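Local coordinates for LRR receptor-like serine/threonine-protein kinase RGI3 (Arabidopsis thaliana, PDB 5HZ0) that acts as a plant receptor for RGF peptide hormones, which maintain the root stem cell niche, and pairs with SERK co-receptors through its leucine-rich repeat ectodomain, at residues T377-L382 and Y401-N406; L424-I429 and L448-L453; K472-S477 and T493-L498. The protein carries 5 engineered substitutions. All coordinates share one frame; numbering follows the deposited sequence.

Contact 1: T377-L382 and Y401-N406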
# COMPACT_ATOMS: atom_id res chain seq x y z
N THR A 377 -15.66 -7.04 -2.84
CA THR A 377 -15.52 -6.09 -1.72
C THR A 377 -15.34 -4.64 -2.16
O THR A 377 -15.81 -3.71 -1.50
CB THR A 377 -14.41 -6.48 -0.73
OG1 THR A 377 -13.14 -6.41 -1.37
CG2 THR A 377 -14.64 -7.89 -0.21
N LYS A 378 -14.60 -4.46 -3.25
CA LYS A 378 -14.21 -3.13 -3.68
C LYS A 378 -14.65 -2.87 -5.11
O LYS A 378 -14.27 -3.61 -6.03
CB LYS A 378 -12.70 -2.97 -3.58
CG LYS A 378 -12.17 -3.07 -2.18
CD LYS A 378 -10.66 -2.94 -2.21
CE LYS A 378 -10.05 -3.00 -0.83
NZ LYS A 378 -8.58 -3.12 -0.97
N LEU A 379 -15.45 -1.83 -5.28
CA LEU A 379 -15.83 -1.38 -6.62
C LEU A 379 -15.45 0.11 -6.73
O LEU A 379 -16.03 0.97 -6.05
CB LEU A 379 -17.32 -1.62 -6.86
CG LEU A 379 -17.93 -1.21 -8.20
CD1 LEU A 379 -17.09 -1.73 -9.34
CD2 LEU A 379 -19.41 -1.69 -8.37
N LEU A 380 -14.46 0.39 -7.57
CA LEU A 380 -13.98 1.76 -7.74
C LEU A 380 -14.00 2.14 -9.20
O LEU A 380 -13.17 1.68 -10.00
CB LEU A 380 -12.57 1.86 -7.19
CG LEU A 380 -12.44 1.21 -5.81
CD1 LEU A 380 -10.99 0.96 -5.45
CD2 LEU A 380 -13.14 2.04 -4.74
N LEU A 381 -15.01 2.94 -9.53
CA LEU A 381 -15.29 3.48 -10.86
C LEU A 381 -15.10 5.01 -10.98
O LEU A 381 -15.58 5.64 -11.93
CB LEU A 381 -16.68 3.04 -11.33
CG LEU A 381 -16.98 1.54 -11.38
CD1 LEU A 381 -18.34 1.33 -12.00
CD2 LEU A 381 -15.93 0.75 -12.14
N LEU A 382 -14.52 5.62 -9.94
CA LEU A 382 -14.45 7.07 -9.84
C LEU A 382 -13.71 7.75 -11.00
O LEU A 382 -12.87 7.15 -11.65
CB LEU A 382 -13.92 7.52 -8.47
CG LEU A 382 -12.48 7.28 -8.01
CD1 LEU A 382 -11.53 8.40 -8.46
CD2 LEU A 382 -12.44 7.14 -6.51
N TYR A 401 -17.81 -3.68 0.32
CA TYR A 401 -17.24 -2.98 1.46
C TYR A 401 -16.99 -1.50 1.11
O TYR A 401 -17.50 -0.59 1.78
CB TYR A 401 -15.93 -3.66 1.86
CG TYR A 401 -15.33 -3.14 3.14
CD1 TYR A 401 -15.77 -3.62 4.37
CD2 TYR A 401 -14.34 -2.17 3.13
CE1 TYR A 401 -15.23 -3.18 5.55
CE2 TYR A 401 -13.78 -1.72 4.32
CZ TYR A 401 -14.24 -2.22 5.52
OH TYR A 401 -13.71 -1.78 6.71
N ARG A 402 -16.16 -1.29 0.10
CA ARG A 402 -15.78 0.03 -0.38
C ARG A 402 -16.33 0.30 -1.78
O ARG A 402 -16.00 -0.40 -2.75
CB ARG A 402 -14.25 0.15 -0.37
CG ARG A 402 -13.67 1.42 -0.97
CD ARG A 402 -12.17 1.44 -0.74
NE ARG A 402 -11.58 2.72 -1.08
CZ ARG A 402 -11.56 3.76 -0.26
NH1 ARG A 402 -11.00 4.89 -0.65
NH2 ARG A 402 -12.12 3.66 0.94
N LEU A 403 -17.17 1.33 -1.87
CA LEU A 403 -17.82 1.71 -3.11
C LEU A 403 -17.50 3.18 -3.48
O LEU A 403 -17.83 4.10 -2.72
CB LEU A 403 -19.33 1.56 -2.98
CG LEU A 403 -20.10 1.91 -4.26
CD1 LEU A 403 -19.77 0.93 -5.39
CD2 LEU A 403 -21.61 1.98 -4.04
N ARG A 404 -16.84 3.39 -4.61
CA ARG A 404 -16.59 4.77 -5.05
C ARG A 404 -17.01 4.98 -6.49
O ARG A 404 -16.38 4.46 -7.42
CB ARG A 404 -15.13 5.10 -4.85
CG ARG A 404 -14.65 4.85 -3.44
CD ARG A 404 -13.39 5.62 -3.16
NE ARG A 404 -13.66 7.06 -3.25
CZ ARG A 404 -12.74 8.01 -3.13
NH1 ARG A 404 -11.46 7.68 -2.90
NH2 ARG A 404 -13.09 9.28 -3.23
N LEU A 405 -18.13 5.69 -6.65
CA LEU A 405 -18.69 6.05 -7.95
C LEU A 405 -18.49 7.52 -8.32
O LEU A 405 -19.02 8.00 -9.33
CB LEU A 405 -20.17 5.65 -8.04
CG LEU A 405 -20.48 4.17 -7.80
CD1 LEU A 405 -21.95 3.90 -8.08
CD2 LEU A 405 -19.61 3.29 -8.66
N ASN A 406 -17.78 8.24 -7.47
CA ASN A 406 -17.64 9.69 -7.57
C ASN A 406 -16.94 10.21 -8.83
O ASN A 406 -16.07 9.55 -9.38
CB ASN A 406 -16.99 10.26 -6.29
CG ASN A 406 -15.65 9.64 -6.00
OD1 ASN A 406 -15.57 8.53 -5.46
ND2 ASN A 406 -14.57 10.35 -6.33

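Contact 2: L424-I429 and L448-L453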
# COMPACT_ATOMS: atom_id res chain seq x y z
N LEU A 424 -21.19 -2.70 3.87
CA LEU A 424 -20.71 -1.55 3.14
C LEU A 424 -20.21 -0.53 4.17
O LEU A 424 -20.96 -0.05 5.00
CB LEU A 424 -21.87 -0.97 2.34
CG LEU A 424 -21.66 0.15 1.32
CD1 LEU A 424 -20.51 -0.17 0.36
CD2 LEU A 424 -22.97 0.34 0.58
N ASN A 425 -18.90 -0.27 4.12
CA ASN A 425 -18.24 0.63 5.04
C ASN A 425 -18.17 2.07 4.57
O ASN A 425 -18.39 3.01 5.33
CB ASN A 425 -16.84 0.13 5.34
CG ASN A 425 -16.15 0.97 6.37
OD1 ASN A 425 -15.23 1.73 6.06
ND2 ASN A 425 -16.61 0.88 7.60
N PHE A 426 -17.84 2.20 3.30
CA PHE A 426 -17.34 3.43 2.73
C PHE A 426 -18.04 3.59 1.40
O PHE A 426 -17.94 2.73 0.52
CB PHE A 426 -15.83 3.31 2.50
CG PHE A 426 -15.20 4.56 1.97
CD1 PHE A 426 -15.37 4.92 0.65
CD2 PHE A 426 -14.42 5.37 2.80
CE1 PHE A 426 -14.80 6.09 0.15
CE2 PHE A 426 -13.83 6.53 2.31
CZ PHE A 426 -14.02 6.88 0.98
N VAL A 427 -18.73 4.71 1.24
CA VAL A 427 -19.45 5.01 0.02
C VAL A 427 -19.21 6.48 -0.43
O VAL A 427 -19.51 7.44 0.30
CB VAL A 427 -20.96 4.68 0.22
CG1 VAL A 427 -21.45 5.38 1.41
CG2 VAL A 427 -21.76 5.05 -0.98
N ASP A 428 -18.65 6.64 -1.62
CA ASP A 428 -18.45 7.95 -2.21
C ASP A 428 -19.17 8.00 -3.55
O ASP A 428 -18.75 7.35 -4.52
CB ASP A 428 -16.94 8.19 -2.40
CG ASP A 428 -16.62 9.61 -2.79
OD1 ASP A 428 -17.59 10.38 -2.98
OD2 ASP A 428 -15.42 9.96 -2.90
N ILE A 429 -20.29 8.73 -3.58
CA ILE A 429 -21.05 9.08 -4.80
C ILE A 429 -20.97 10.57 -5.24
O ILE A 429 -21.75 11.05 -6.08
CB ILE A 429 -22.48 8.44 -4.83
CG1 ILE A 429 -22.43 6.99 -4.32
CG2 ILE A 429 -23.10 8.53 -6.25
CD1 ILE A 429 -23.79 6.52 -3.76
N LEU A 448 -21.94 1.24 7.97
CA LEU A 448 -21.50 2.35 7.13
C LEU A 448 -20.83 3.43 7.98
O LEU A 448 -21.45 4.01 8.86
CB LEU A 448 -22.71 2.96 6.43
CG LEU A 448 -22.41 4.11 5.50
CD1 LEU A 448 -21.61 3.51 4.35
CD2 LEU A 448 -23.70 4.81 5.02
N GLU A 449 -19.54 3.64 7.76
CA GLU A 449 -18.82 4.72 8.44
C GLU A 449 -18.53 5.99 7.65
O GLU A 449 -18.31 7.03 8.24
CB GLU A 449 -17.54 4.17 9.05
CG GLU A 449 -17.81 3.02 9.96
CD GLU A 449 -16.58 2.55 10.68
OE1 GLU A 449 -15.54 2.35 10.01
OE2 GLU A 449 -16.65 2.39 11.92
N PHE A 450 -18.59 5.92 6.33
CA PHE A 450 -18.18 7.06 5.51
C PHE A 450 -19.19 7.24 4.40
O PHE A 450 -19.33 6.37 3.55
CB PHE A 450 -16.79 6.81 4.91
CG PHE A 450 -16.30 7.92 3.98
CD1 PHE A 450 -16.83 8.07 2.70
CD2 PHE A 450 -15.29 8.80 4.38
CE1 PHE A 450 -16.37 9.07 1.85
CE2 PHE A 450 -14.83 9.81 3.53
CZ PHE A 450 -15.37 9.94 2.26
N LEU A 451 -19.87 8.39 4.40
CA LEU A 451 -20.88 8.67 3.39
C LEU A 451 -20.61 10.05 2.77
O LEU A 451 -20.85 11.10 3.40
CB LEU A 451 -22.26 8.61 4.05
CG LEU A 451 -23.45 8.91 3.16
CD1 LEU A 451 -23.46 8.00 1.94
CD2 LEU A 451 -24.74 8.78 3.95
N ASP A 452 -20.18 10.04 1.51
CA ASP A 452 -19.90 11.27 0.78
C ASP A 452 -20.86 11.39 -0.40
O ASP A 452 -20.70 10.72 -1.42
CB ASP A 452 -18.47 11.19 0.26
CG ASP A 452 -17.89 12.56 -0.12
OD1 ASP A 452 -18.65 13.54 -0.31
OD2 ASP A 452 -16.65 12.61 -0.24
N LEU A 453 -21.86 12.26 -0.27
CA LEU A 453 -22.80 12.62 -1.35
C LEU A 453 -22.60 14.00 -2.04
O LEU A 453 -23.46 14.45 -2.80
CB LEU A 453 -24.25 12.43 -0.89
CG LEU A 453 -24.60 11.04 -0.32
CD1 LEU A 453 -26.10 10.88 -0.05
CD2 LEU A 453 -24.09 9.93 -1.23

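Contact 3: K472-S477 and T493-L498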
# COMPACT_ATOMS: atom_id res chain seq x y z
N LYS A 472 -19.34 7.96 10.73
CA LYS A 472 -18.19 8.69 11.20
C LYS A 472 -18.09 9.97 10.36
O LYS A 472 -17.98 11.09 10.91
CB LYS A 472 -16.91 7.85 11.09
CG LYS A 472 -16.76 6.77 12.17
CD LYS A 472 -15.29 6.37 12.30
CE LYS A 472 -15.12 4.98 12.89
NZ LYS A 472 -15.54 4.94 14.32
N PHE A 473 -18.04 9.78 9.04
CA PHE A 473 -17.91 10.87 8.10
C PHE A 473 -19.20 11.11 7.31
O PHE A 473 -19.77 10.18 6.72
CB PHE A 473 -16.73 10.59 7.15
CG PHE A 473 -16.44 11.69 6.16
CD1 PHE A 473 -17.17 11.80 4.98
CD2 PHE A 473 -15.42 12.62 6.39
CE1 PHE A 473 -16.91 12.81 4.07
CE2 PHE A 473 -15.16 13.62 5.49
CZ PHE A 473 -15.90 13.71 4.32
N ILE A 474 -19.67 12.36 7.27
CA ILE A 474 -20.81 12.73 6.45
C ILE A 474 -20.51 13.98 5.63
O ILE A 474 -20.19 15.01 6.19
CB ILE A 474 -22.06 13.03 7.30
CG1 ILE A 474 -22.56 11.76 7.98
CG2 ILE A 474 -23.18 13.62 6.44
CD1 ILE A 474 -23.79 11.99 8.81
N ASP A 475 -20.59 13.89 4.30
CA ASP A 475 -20.51 15.09 3.48
C ASP A 475 -21.68 15.15 2.50
O ASP A 475 -21.70 14.44 1.49
CB ASP A 475 -19.18 15.06 2.71
CG ASP A 475 -18.82 16.41 2.10
OD1 ASP A 475 -19.70 17.30 2.05
OD2 ASP A 475 -17.66 16.58 1.66
N PHE A 476 -22.65 16.01 2.79
CA PHE A 476 -23.81 16.29 1.92
C PHE A 476 -23.69 17.64 1.20
O PHE A 476 -24.65 18.14 0.62
CB PHE A 476 -25.14 16.17 2.66
CG PHE A 476 -25.39 14.79 3.25
CD1 PHE A 476 -24.69 13.68 2.78
CD2 PHE A 476 -26.33 14.61 4.24
CE1 PHE A 476 -24.91 12.43 3.32
CE2 PHE A 476 -26.55 13.36 4.78
CZ PHE A 476 -25.85 12.27 4.31
N SER A 477 -22.53 18.26 1.30
CA SER A 477 -22.37 19.62 0.80
C SER A 477 -22.64 19.76 -0.69
O SER A 477 -22.53 18.81 -1.44
CB SER A 477 -20.99 20.20 1.15
OG SER A 477 -19.95 19.43 0.58
N THR A 493 -23.39 9.48 17.40
CA THR A 493 -22.40 9.79 18.43
C THR A 493 -21.00 9.39 18.01
O THR A 493 -20.04 9.56 18.75
CB THR A 493 -22.74 9.07 19.74
OG1 THR A 493 -22.63 7.65 19.55
CG2 THR A 493 -24.15 9.42 20.20
N GLU A 494 -20.90 8.80 16.82
CA GLU A 494 -19.61 8.42 16.26
C GLU A 494 -19.15 9.47 15.26
O GLU A 494 -18.04 9.38 14.74
CB GLU A 494 -19.73 7.07 15.56
CG GLU A 494 -20.32 5.98 16.43
CD GLU A 494 -19.37 5.53 17.52
OE1 GLU A 494 -18.76 4.46 17.35
OE2 GLU A 494 -19.24 6.25 18.55
N LEU A 495 -19.98 10.47 15.01
CA LEU A 495 -19.73 11.37 13.90
C LEU A 495 -18.50 12.22 14.21
O LEU A 495 -18.49 12.98 15.16
CB LEU A 495 -20.95 12.27 13.71
CG LEU A 495 -21.18 12.99 12.39
CD1 LEU A 495 -21.03 12.03 11.22
CD2 LEU A 495 -22.58 13.60 12.41
N THR A 496 -17.45 12.05 13.41
CA THR A 496 -16.25 12.86 13.51
C THR A 496 -16.34 14.17 12.70
O THR A 496 -15.87 15.22 13.13
CB THR A 496 -14.98 12.05 13.14
OG1 THR A 496 -13.85 12.92 13.11
CG2 THR A 496 -15.13 11.38 11.78
N LYS A 497 -16.94 14.07 11.52
CA LYS A 497 -16.95 15.13 10.53
C LYS A 497 -18.31 15.22 9.88
O LYS A 497 -18.79 14.23 9.33
CB LYS A 497 -15.91 14.84 9.45
CG LYS A 497 -14.51 14.72 9.98
CD LYS A 497 -13.48 14.77 8.90
CE LYS A 497 -12.11 14.59 9.50
NZ LYS A 497 -11.11 14.54 8.41
N LEU A 498 -18.91 16.41 9.94
CA LEU A 498 -20.22 16.64 9.34
C LEU A 498 -20.19 17.90 8.48
O LEU A 498 -20.01 19.00 8.98
CB LEU A 498 -21.29 16.78 10.42
CG LEU A 498 -22.66 17.20 9.91
CD1 LEU A 498 -23.15 16.21 8.87
CD2 LEU A 498 -23.68 17.35 11.04

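Contact 1: T377-L382 and Y401-N406
T377 O takes two backbone donors from the facing segment: Y401 N at 2.7 Å and R402 N at 2.9 Å. From there the strands 378-380 and 402-404 run parallel, and L379 N to R402 O, R404 N to L379 O and L381 N to R404 O continue the pairing. These are neighbouring strands on the concave side of the leucine-rich repeat solenoid, each from its own repeat, and both contribute to the surface that recognises the small peptide. L379 and L403 turn into the core side by side, L379 CB lying 3.8 Å from L403 CD1. On the other face L380 CD2 lies against R404 CG, and L382 CD2 sits 3.4 Å above the centre of the R404 guanidinium plane. The bend at chi3 (63°) folds that guanidinium back over the methyl, and R404 NE makes a weak bond to N406 OD1 (3.3 Å). Its NH2 forms a salt bridge with D428, while R404 NH1 and R402 NH1 both make salt bridges to the backbone of the bound peptide. With an alanine in place of R404, D428 would probably lose its charged mate, L382 CD2 its cover and the peptide one of its anchors. K378 NZ reaches a polar side chain of the same peptide.

Contact 2: L424-I429 and L448-L453
Two successive repeats of the leucine-rich solenoid meet here, their short strands 426-428 and 450-452 lying nearly parallel. At the entry, N425 O receives both E449 N (2.8 Å) and F450 N. The N425 side chain repeats the link: its ND2 gives a nearly straight bond of 3.0 Å to E449 OE1. The acceptor lies in the amide plane of N425, yet the amide comes at the carboxylate from above its plane. Further along, V427 N bonds to F450 O, D452 N to V427 O and I429 N to D452 O. On the face that carries the phenylalanines, F426 and F450 form an offset stack, ring centroids 3.8 Å apart and planes 11° from parallel. Both rings have CG anti to the backbone N (chi1 -177° and 178°), which sends them out from the sheet in the same direction. On the opposite face V427 CG1 touches two leucine methyls of the facing segment, L448 CD1 at 3.5 Å and L451 CD1 at 3.3 Å. Beyond the rings the carboxylates of D428 and D452 lie in nearly parallel, displaced planes, D428 OD1 being 3.7 Å from D452 OD2; their like charges are probably eased by R404, which forms a salt bridge with D428, by the S430 hydroxyl, bonded to D428 OD1, and by the bond between D452 and H454. Strand 402-404 flanks one side, where R402 makes a cation-pi contact with F426, and strand 473-475 flanks the other, where F473 stacks on F450.

Contact 3: K472-S477 and T493-L498
I474 holds CG1 beside its backbone N (chi1 -67°) and CG2 anti to that N, and this splits its branches between two leucines of the next repeat. CG1 goes to L495 CD1 at 3.6 Å, the two side chains crossing at about a right angle, while CG2 lies alongside L498 and meets L498 CD1, also at 3.6 Å. Within its own segment, I474 CG2 also sits over the centre of one face of the F476 ring. Strand 473-475 pairs in parallel with strand 497-499 of the following leucine-rich repeat. K472 O begins the pairing by accepting two backbone donors, T496 N at 2.7 Å and K497 N at 3.2 Å. I474 N then bonds to K497 O at 2.9 Å. On the face opposite I474, the extended chain of K497 crosses F473 obliquely, with K497 CB and CD each 3.8 Å from F473 CD2. Past the pairing, the bond from S477 N to D475 OD1 closes an Asx turn, and S477 OG bonds to the same oxygen. K472 NZ and E494 OE1 remain 4.4 Å apart, beyond a salt bridge. Charge therefore probably adds little directional grip here: the repeats are joined by backbone bonds and, on the buried side, by aliphatic branches, with aliphatic-to-aromatic packing on the face of F473 and K497.

Going from the N terminus, the chain closes three loops in succession: contact 1 joins 377-382 to 401-406 across 18 intervening residues, contact 2 does the same for 424-429 and 448-453, and contact 3 closes a slightly shorter loop of 15. None encloses or crosses another; each ends before the next begins, as in a solenoid where every turn lies against the one before. Contacts 1 and 2 abut through strands 402-404 and 426-428, contacts 2 and 3 through strands 450-452 and 473-475. Contacts 1 and 3 do not touch, their nearest atoms about 9 Å apart. Together they tie six consecutive repeats, from the peptide-binding region toward the C-terminal end.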